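Long-range contacts in conjugal transfer protein (Escherichia coli, PDB 5WIO), which probably forms part of the inner-membrane channel of a type IV secretion system that transfers plasmid DNA, this chain being its soluble VirB8-type domain: residues Q22-D27 against M130-K135; D45-Q50 against L82-T87; T88-N93 against F108-R113. All blocks are in the same frame, centred on the assembly; numbering follows the deposited sequence.

In the fold
The three contacts illustrate how position in a fold sets the chemistry of a contact. All of them reach the same four-stranded antiparallel sheet. Contact 1, partly buried, joins the loop before helix 27-42 to the end of strand 124-134 with an edge-to-face pair of tyrosines and one beta bridge. Contacts 2 and 3 are surface contacts that share strand 86-98: contact 2 is a loop-to-turn contact without a hydrogen bond across it, contact 3 a regular ladder. They touch each other along that strand, and both touch the bound pyridine carboxylic acid. Contact 1 lies across the chain's centre from them, its nearest atoms about 17 Å from contact 2.

Contact 1: Q22-D27 against M130-K135; sequences QTSYGD and MGYEYK
Tyr25 turns the edge of its ring toward the face of Tyr134, with CD2 of Tyr25 standing 3.2 Å above the plane of the Tyr134 ring and over its centre. The planes are inclined at 62° and the centroids lie 4.4 Å apart, an edge-to-face pair. Over one face of the Tyr25 ring sits Gln22 OE1, displaced toward the rim, while CB of Tyr134 lies in plane at its edge. The rim of Tyr134 in turn meets two backbone oxygens, Gln22 O and Thr23 O. With CG beside its own backbone N (chi1 -62°), Tyr134 brings its ring face up against the edge of Tyr25.

The backbones are joined by a single antiparallel bridge, a hydrogen-bonded pair in which Gln22 N donates to Tyr134 O (2.8 Å) and Tyr134 N to Gln22 O (2.6 Å). Beside it, CE2 of Tyr132 comes within 3.7 Å of Thr23 O. The hydroxyls of Tyr132 and Tyr134 both bond to the carboxylate of Asp30, in the first turn of helix 27-42, and Tyr25 N bonds to it as well; Phe151 adds a further edge-to-face ring to Tyr134. Gly26, at the N-cap position, leads from this loop into the helix. The whole is a helix start fastened to the end of a sheet strand, consistent with the NTF2-like fold of VirB8 domains, where a long helix packs on a curved antiparallel sheet.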
# COMPACT_ATOMS: atom_id res chain seq x y z
N GLN A 22 1.51 18.42 6.08
CA GLN A 22 2.65 17.56 6.35
C GLN A 22 3.34 17.11 5.06
O GLN A 22 2.68 16.68 4.11
CB GLN A 22 2.20 16.35 7.17
CG GLN A 22 3.32 15.45 7.66
CD GLN A 22 2.82 14.38 8.61
OE1 GLN A 22 1.69 14.45 9.10
NE2 GLN A 22 3.65 13.39 8.88
N THR A 23 4.66 17.20 5.03
CA THR A 23 5.42 16.86 3.82
C THR A 23 5.59 15.35 3.66
O THR A 23 5.60 14.84 2.54
CB THR A 23 6.81 17.52 3.82
OG1 THR A 23 6.66 18.94 3.91
CG2 THR A 23 7.56 17.17 2.55
N SER A 24 5.72 14.64 4.78
CA SER A 24 5.94 13.20 4.74
C SER A 24 5.22 12.47 5.86
O SER A 24 4.93 13.05 6.91
CB SER A 24 7.44 12.89 4.80
OG SER A 24 7.66 11.50 4.77
N TYR A 25 4.94 11.19 5.64
CA TYR A 25 4.24 10.36 6.61
C TYR A 25 4.98 9.06 6.91
O TYR A 25 4.43 8.15 7.53
CB TYR A 25 2.82 10.04 6.13
CG TYR A 25 1.73 10.88 6.77
CD1 TYR A 25 1.12 10.46 7.95
CD2 TYR A 25 1.31 12.07 6.19
CE1 TYR A 25 0.12 11.22 8.53
CE2 TYR A 25 0.31 12.83 6.77
CZ TYR A 25 -0.28 12.40 7.94
OH TYR A 25 -1.28 13.15 8.53
N GLY A 26 6.23 8.97 6.47
CA GLY A 26 7.03 7.78 6.67
C GLY A 26 7.26 7.01 5.38
O GLY A 26 6.62 7.29 4.37
N ASP A 27 8.17 6.04 5.41
CA ASP A 27 8.52 5.28 4.22
C ASP A 27 7.34 4.47 3.67
O ASP A 27 6.97 4.62 2.50
CB ASP A 27 9.69 4.33 4.51
CG ASP A 27 11.00 5.07 4.69
OD1 ASP A 27 10.98 6.18 5.25
OD2 ASP A 27 12.05 4.53 4.27
N MET A 130 8.67 12.37 -8.84
CA MET A 130 7.48 12.94 -8.23
C MET A 130 7.79 13.78 -6.99
O MET A 130 8.68 13.46 -6.21
CB MET A 130 6.50 11.83 -7.86
CG MET A 130 6.20 10.87 -9.00
SD MET A 130 5.34 9.38 -8.43
CE MET A 130 3.85 10.10 -7.75
N GLY A 131 7.03 14.86 -6.83
CA GLY A 131 7.04 15.63 -5.60
C GLY A 131 5.70 15.46 -4.93
O GLY A 131 4.66 15.57 -5.58
N TYR A 132 5.70 15.17 -3.63
CA TYR A 132 4.44 14.92 -2.93
C TYR A 132 4.36 15.63 -1.58
O TYR A 132 5.37 16.07 -1.03
CB TYR A 132 4.24 13.41 -2.73
CG TYR A 132 5.23 12.76 -1.80
CD1 TYR A 132 6.50 12.41 -2.24
CD2 TYR A 132 4.90 12.49 -0.48
CE1 TYR A 132 7.42 11.81 -1.39
CE2 TYR A 132 5.81 11.90 0.38
CZ TYR A 132 7.06 11.56 -0.08
OH TYR A 132 7.97 10.96 0.77
N GLU A 133 3.14 15.73 -1.06
CA GLU A 133 2.89 16.36 0.23
C GLU A 133 1.52 15.94 0.75
O GLU A 133 0.75 15.27 0.06
CB GLU A 133 2.97 17.88 0.12
CG GLU A 133 1.86 18.50 -0.72
CD GLU A 133 2.01 20.00 -0.87
OE1 GLU A 133 2.96 20.57 -0.30
OE2 GLU A 133 1.17 20.62 -1.56
N TYR A 134 1.22 16.34 1.98
CA TYR A 134 -0.09 16.08 2.58
C TYR A 134 -0.73 17.39 3.03
O TYR A 134 -0.36 17.95 4.06
CB TYR A 134 0.03 15.11 3.75
CG TYR A 134 0.56 13.75 3.38
CD1 TYR A 134 1.92 13.53 3.19
CD2 TYR A 134 -0.31 12.67 3.21
CE1 TYR A 134 2.40 12.29 2.85
CE2 TYR A 134 0.17 11.42 2.87
CZ TYR A 134 1.52 11.24 2.69
OH TYR A 134 2.00 9.99 2.34
N LYS A 135 -1.70 17.87 2.26
CA LYS A 135 -2.34 19.15 2.55
C LYS A 135 -3.63 18.95 3.34
O LYS A 135 -4.44 18.07 3.02
CB LYS A 135 -2.62 19.92 1.26
CG LYS A 135 -2.15 21.36 1.29
CD LYS A 135 -0.65 21.44 1.52
CE LYS A 135 -0.16 22.88 1.53
NZ LYS A 135 1.31 22.97 1.72

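Contact 2: D45-Q50 against L82-T87; sequences DFYSVQ and LGDSET. With XXE (4-(1H-pyrrol-1-yl)pyridine-2-carboxylic acid), chain E.
Phe46 packs its ring against the backbone of a tight turn, and no hydrogen bond joins the two segments. One face of the ring lies under Asp84 N, 3.9 Å from the plane and offset toward the rim, and Phe46 CE1 comes within 3.8 Å of Gly83 CA. With CG anti to N (chi1 180°), the ring is carried out over the turn, where Phe46 CD2 meets Asp84 CB at 3.7 Å. The Asp84 carboxylate is turned only 18° from the plane of this ring but 73° from that of Tyr47, whose edge atom CE1 faces Asp84 OD2 at 4.0 Å. Asp84 OD1 is held by a salt bridge to Arg115.

The turn, type II' from Leu82 to Ser85, places Gly83 at positive phi, and Leu82 O accepts from both N and OG of Ser85. Asp45 and Thr87 border the bound ligand: CB of Asp45 lies 3.6 Å from its pyrrole nitrogen NAA, and Thr87 OG1, hydrogen-bonded to Tyr44 O, also adjoins the pyrrole. The contact thus sets the loop leading into helix 49-58 against the turn between helix 78-81 and strand 86-98.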
# COMPACT_ATOMS: atom_id res chain seq x y z
N ASP A 45 -7.72 1.13 -18.06
CA ASP A 45 -8.69 0.05 -18.16
C ASP A 45 -10.07 0.67 -18.32
O ASP A 45 -10.50 1.47 -17.48
CB ASP A 45 -8.64 -0.86 -16.94
CG ASP A 45 -9.61 -2.02 -17.03
OD1 ASP A 45 -10.05 -2.34 -18.15
OD2 ASP A 45 -9.92 -2.62 -15.98
N PHE A 46 -10.76 0.30 -19.39
CA PHE A 46 -12.04 0.91 -19.75
C PHE A 46 -13.08 0.77 -18.64
O PHE A 46 -14.04 1.54 -18.58
CB PHE A 46 -12.56 0.29 -21.05
CG PHE A 46 -13.88 0.85 -21.49
CD1 PHE A 46 -14.00 2.19 -21.82
CD2 PHE A 46 -15.00 0.03 -21.59
CE1 PHE A 46 -15.21 2.71 -22.23
CE2 PHE A 46 -16.21 0.55 -22.01
CZ PHE A 46 -16.32 1.88 -22.33
N TYR A 47 -12.87 -0.19 -17.75
CA TYR A 47 -13.83 -0.47 -16.69
C TYR A 47 -13.59 0.37 -15.44
O TYR A 47 -14.51 0.60 -14.65
CB TYR A 47 -13.78 -1.96 -16.32
CG TYR A 47 -14.48 -2.85 -17.32
CD1 TYR A 47 -13.99 -3.00 -18.61
CD2 TYR A 47 -15.62 -3.56 -16.96
CE1 TYR A 47 -14.62 -3.82 -19.53
CE2 TYR A 47 -16.26 -4.39 -17.87
CZ TYR A 47 -15.76 -4.51 -19.15
OH TYR A 47 -16.39 -5.33 -20.05
N SER A 48 -12.36 0.85 -15.27
CA SER A 48 -11.99 1.58 -14.06
C SER A 48 -11.52 3.00 -14.34
O SER A 48 -11.00 3.68 -13.45
CB SER A 48 -10.91 0.82 -13.30
OG SER A 48 -9.77 0.61 -14.12
N VAL A 49 -11.71 3.45 -15.58
CA VAL A 49 -11.24 4.77 -16.00
C VAL A 49 -11.83 5.90 -15.16
O VAL A 49 -11.13 6.85 -14.80
CB VAL A 49 -11.56 5.03 -17.49
CG1 VAL A 49 -13.06 4.91 -17.73
CG2 VAL A 49 -11.04 6.39 -17.92
N GLN A 50 -13.11 5.79 -14.84
CA GLN A 50 -13.78 6.81 -14.04
C GLN A 50 -13.21 6.85 -12.62
O GLN A 50 -13.03 7.92 -12.05
CB GLN A 50 -15.29 6.56 -13.99
CG GLN A 50 -16.06 7.60 -13.19
CD GLN A 50 -15.85 9.01 -13.72
OE1 GLN A 50 -15.51 9.20 -14.89
NE2 GLN A 50 -16.04 10.00 -12.85
N LEU A 82 -10.46 5.43 -27.28
CA LEU A 82 -9.99 4.07 -26.99
C LEU A 82 -11.13 3.10 -26.74
O LEU A 82 -11.26 2.09 -27.43
CB LEU A 82 -9.05 4.08 -25.78
CG LEU A 82 -7.70 4.77 -25.96
CD1 LEU A 82 -6.77 4.41 -24.81
CD2 LEU A 82 -7.08 4.39 -27.30
N GLY A 83 -11.96 3.41 -25.74
CA GLY A 83 -12.99 2.49 -25.32
C GLY A 83 -12.36 1.26 -24.70
O GLY A 83 -11.52 1.36 -23.81
N ASP A 84 -12.76 0.08 -25.18
CA ASP A 84 -12.19 -1.17 -24.70
C ASP A 84 -11.43 -1.87 -25.82
O ASP A 84 -11.32 -3.10 -25.84
CB ASP A 84 -13.28 -2.07 -24.13
CG ASP A 84 -12.72 -3.22 -23.31
OD1 ASP A 84 -11.63 -3.04 -22.72
OD2 ASP A 84 -13.36 -4.28 -23.25
N SER A 85 -10.91 -1.09 -26.76
CA SER A 85 -10.15 -1.64 -27.87
C SER A 85 -8.72 -1.97 -27.45
O SER A 85 -8.02 -2.71 -28.14
CB SER A 85 -10.14 -0.67 -29.05
OG SER A 85 -9.56 0.57 -28.69
N GLU A 86 -8.30 -1.42 -26.32
CA GLU A 86 -6.95 -1.65 -25.82
C GLU A 86 -6.85 -1.41 -24.31
O GLU A 86 -7.79 -0.89 -23.70
CB GLU A 86 -5.94 -0.76 -26.55
CG GLU A 86 -6.01 0.71 -26.15
CD GLU A 86 -4.96 1.55 -26.85
OE1 GLU A 86 -5.05 1.73 -28.08
OE2 GLU A 86 -4.03 2.03 -26.16
N THR A 87 -5.72 -1.78 -23.73
CA THR A 87 -5.47 -1.56 -22.31
C THR A 87 -3.97 -1.45 -22.03
O THR A 87 -3.15 -1.90 -22.84
CB THR A 87 -6.06 -2.69 -21.44
OG1 THR A 87 -5.90 -2.37 -20.05
CG2 THR A 87 -5.36 -4.01 -21.74
OAM XXE E . -6.38 0.63 -9.87
CAL XXE E . -6.21 0.70 -11.12
OAN XXE E . -5.65 1.71 -11.62
CAH XXE E . -6.66 -0.43 -12.01
CAG XXE E . -5.98 -0.71 -13.18
NAI XXE E . -7.74 -1.18 -11.65
CAJ XXE E . -8.16 -2.21 -12.45
CAK XXE E . -7.48 -2.48 -13.63
CAF XXE E . -6.40 -1.73 -13.98
NAA XXE E . -5.71 -2.02 -15.19
CAB XXE E . -5.18 -1.07 -16.08
CAC XXE E . -4.59 -1.76 -17.14
CAD XXE E . -4.75 -3.14 -16.90
CAE XXE E . -5.44 -3.29 -15.70

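Contact 3: T88-N93 against F108-R113; sequences TRVKIN and FTTVRR. With XXE (4-(1H-pyrrol-1-yl)pyridine-2-carboxylic acid), chain E.
Arg89 and Val111 lie side by side and point the same way, on the sheet face that also carries Lys91 and Thr109. The arginine chain bends at its third torsion (chi3 48°), folding the guanidinium back along the valine: NE of Arg89 passes 3.5 Å from CB of Val111, and CG1 of Val111 sits in plane at the guanidinium's edge. Beyond them Arg89 NH2 makes a long, weak ion pair with Asp120. Replacing Val111 by an alanine would remove both methyl groups and would probably leave the guanidinium free to turn, with a gap beside it.

The other face carries Thr88, Val90, Ile92, Phe108, Thr110 and Arg112. Here CG2 of Val90 and CG2 of Thr110 touch at 3.7 Å, their side chains again parallel in sense, whereas Thr88 slants across Arg112, bringing OG1 of Thr88 to 3.7 Å from CG of Arg112. Farther along, the branch end CD1 of Ile92 reaches CB of Phe108 at 4.0 Å. Phe108 has CG between its backbone N and carbonyl carbon (chi1 63°), which leads the ring away from strand 88-93 toward Trp126 and helix 27-42. Thr110 OG1 is hydrogen-bonded to Trp126 NE1, and Arg112 forms a salt bridge to Glu86.

Between the two faces, the backbones of Arg89 and Val111 and of Lys91 and Thr109 form the hydrogen-bonded pairs; Arg89 N meets Val111 O at 2.8 Å. The ligand's pyrrole approaches CB of Arg89, although its fit against Thr88 O is too tight to be trusted. The strand directions differ by 163°, and this antiparallel beta hairpin, with strand 86-98 outermost within this chain, forms one edge of the sheet of the VirB8, NTF2-like domain.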
# COMPACT_ATOMS: atom_id res chain seq x y z
N THR A 88 -3.64 -0.80 -20.94
CA THR A 88 -2.28 -0.75 -20.50
C THR A 88 -2.23 -1.13 -19.05
O THR A 88 -2.83 -0.51 -18.21
CB THR A 88 -1.74 0.65 -20.67
OG1 THR A 88 -1.72 0.95 -22.05
CG2 THR A 88 -0.36 0.72 -20.16
N ARG A 89 -1.48 -2.17 -18.78
CA ARG A 89 -1.18 -2.60 -17.42
C ARG A 89 0.06 -1.90 -16.86
O ARG A 89 0.97 -1.55 -17.60
CB ARG A 89 -0.98 -4.12 -17.40
CG ARG A 89 -0.26 -4.65 -16.17
CD ARG A 89 -0.07 -6.15 -16.27
NE ARG A 89 0.48 -6.55 -17.57
CZ ARG A 89 0.75 -7.80 -17.91
NH1 ARG A 89 0.54 -8.79 -17.05
NH2 ARG A 89 1.24 -8.07 -19.11
N VAL A 90 0.09 -1.72 -15.54
CA VAL A 90 1.21 -1.06 -14.88
C VAL A 90 1.90 -1.98 -13.86
O VAL A 90 1.24 -2.71 -13.13
CB VAL A 90 0.77 0.24 -14.18
CG1 VAL A 90 1.77 0.63 -13.10
CG2 VAL A 90 0.60 1.35 -15.20
N LYS A 91 3.23 -1.92 -13.83
CA LYS A 91 4.02 -2.77 -12.95
C LYS A 91 5.12 -1.98 -12.23
O LYS A 91 6.06 -1.49 -12.85
CB LYS A 91 4.65 -3.91 -13.75
CG LYS A 91 5.75 -4.65 -13.01
CD LYS A 91 5.22 -5.43 -11.82
CE LYS A 91 6.32 -6.21 -11.13
NZ LYS A 91 7.04 -7.12 -12.06
N ILE A 92 5.00 -1.88 -10.91
CA ILE A 92 6.00 -1.18 -10.10
C ILE A 92 7.25 -2.03 -9.92
O ILE A 92 7.17 -3.24 -9.71
CB ILE A 92 5.45 -0.80 -8.72
CG1 ILE A 92 4.13 -0.04 -8.86
CG2 ILE A 92 6.47 0.01 -7.94
CD1 ILE A 92 4.25 1.24 -9.66
N ASN A 93 8.42 -1.39 -10.09
CA ASN A 93 9.70 -2.09 -9.97
C ASN A 93 10.63 -1.62 -8.84
O ASN A 93 11.45 -2.40 -8.35
CB ASN A 93 10.46 -2.04 -11.31
CG ASN A 93 9.70 -2.72 -12.43
OD1 ASN A 93 9.23 -3.85 -12.27
ND2 ASN A 93 9.58 -2.05 -13.56
N PHE A 108 8.96 1.88 -13.01
CA PHE A 108 7.85 0.97 -13.26
C PHE A 108 7.79 0.53 -14.72
O PHE A 108 8.39 1.15 -15.59
CB PHE A 108 6.52 1.63 -12.87
CG PHE A 108 6.20 2.86 -13.67
CD1 PHE A 108 6.80 4.08 -13.39
CD2 PHE A 108 5.28 2.80 -14.71
CE1 PHE A 108 6.50 5.21 -14.12
CE2 PHE A 108 4.98 3.93 -15.45
CZ PHE A 108 5.59 5.13 -15.16
N THR A 109 7.06 -0.56 -14.96
CA THR A 109 6.88 -1.08 -16.30
C THR A 109 5.41 -1.07 -16.70
O THR A 109 4.53 -1.30 -15.88
CB THR A 109 7.43 -2.52 -16.42
OG1 THR A 109 8.85 -2.51 -16.23
CG2 THR A 109 7.12 -3.10 -17.80
N THR A 110 5.16 -0.80 -17.98
CA THR A 110 3.80 -0.79 -18.50
C THR A 110 3.65 -1.77 -19.65
O THR A 110 4.47 -1.79 -20.57
CB THR A 110 3.38 0.62 -18.97
OG1 THR A 110 4.34 1.12 -19.90
CG2 THR A 110 3.28 1.57 -17.78
N VAL A 111 2.61 -2.58 -19.60
CA VAL A 111 2.34 -3.54 -20.66
C VAL A 111 1.03 -3.21 -21.37
O VAL A 111 -0.06 -3.43 -20.82
CB VAL A 111 2.27 -4.98 -20.12
CG1 VAL A 111 1.93 -5.95 -21.24
CG2 VAL A 111 3.59 -5.37 -19.46
N ARG A 112 1.13 -2.66 -22.57
CA ARG A 112 -0.04 -2.33 -23.37
C ARG A 112 -0.63 -3.59 -23.99
O ARG A 112 -0.03 -4.66 -23.94
CB ARG A 112 0.31 -1.31 -24.45
CG ARG A 112 -0.89 -0.79 -25.23
CD ARG A 112 -0.48 -0.23 -26.58
NE ARG A 112 -1.65 0.07 -27.41
CZ ARG A 112 -1.58 0.45 -28.68
NH1 ARG A 112 -0.40 0.59 -29.27
NH2 ARG A 112 -2.69 0.70 -29.35
N ARG A 113 -1.83 -3.45 -24.52
CA ARG A 113 -2.45 -4.50 -25.30
C ARG A 113 -3.46 -3.89 -26.24
O ARG A 113 -4.02 -2.83 -25.97
CB ARG A 113 -3.13 -5.52 -24.39
CG ARG A 113 -3.95 -6.57 -25.13
CD ARG A 113 -3.08 -7.37 -26.08
NE ARG A 113 -3.74 -8.61 -26.50
CZ ARG A 113 -3.52 -9.21 -27.67
NH1 ARG A 113 -2.67 -8.68 -28.54
NH2 ARG A 113 -4.16 -10.33 -27.97
OAM XXE E . -6.38 0.63 -9.87
CAL XXE E . -6.21 0.70 -11.12
OAN XXE E . -5.65 1.71 -11.62
CAH XXE E . -6.66 -0.43 -12.01
CAG XXE E . -5.98 -0.71 -13.18
NAI XXE E . -7.74 -1.18 -11.65
CAJ XXE E . -8.16 -2.21 -12.45
CAK XXE E . -7.48 -2.48 -13.63
CAF XXE E . -6.40 -1.73 -13.98
NAA XXE E . -5.71 -2.02 -15.19
CAB XXE E . -5.18 -1.07 -16.08
CAC XXE E . -4.59 -1.76 -17.14
CAD XXE E . -4.75 -3.14 -16.90
CAE XXE E . -5.44 -3.29 -15.70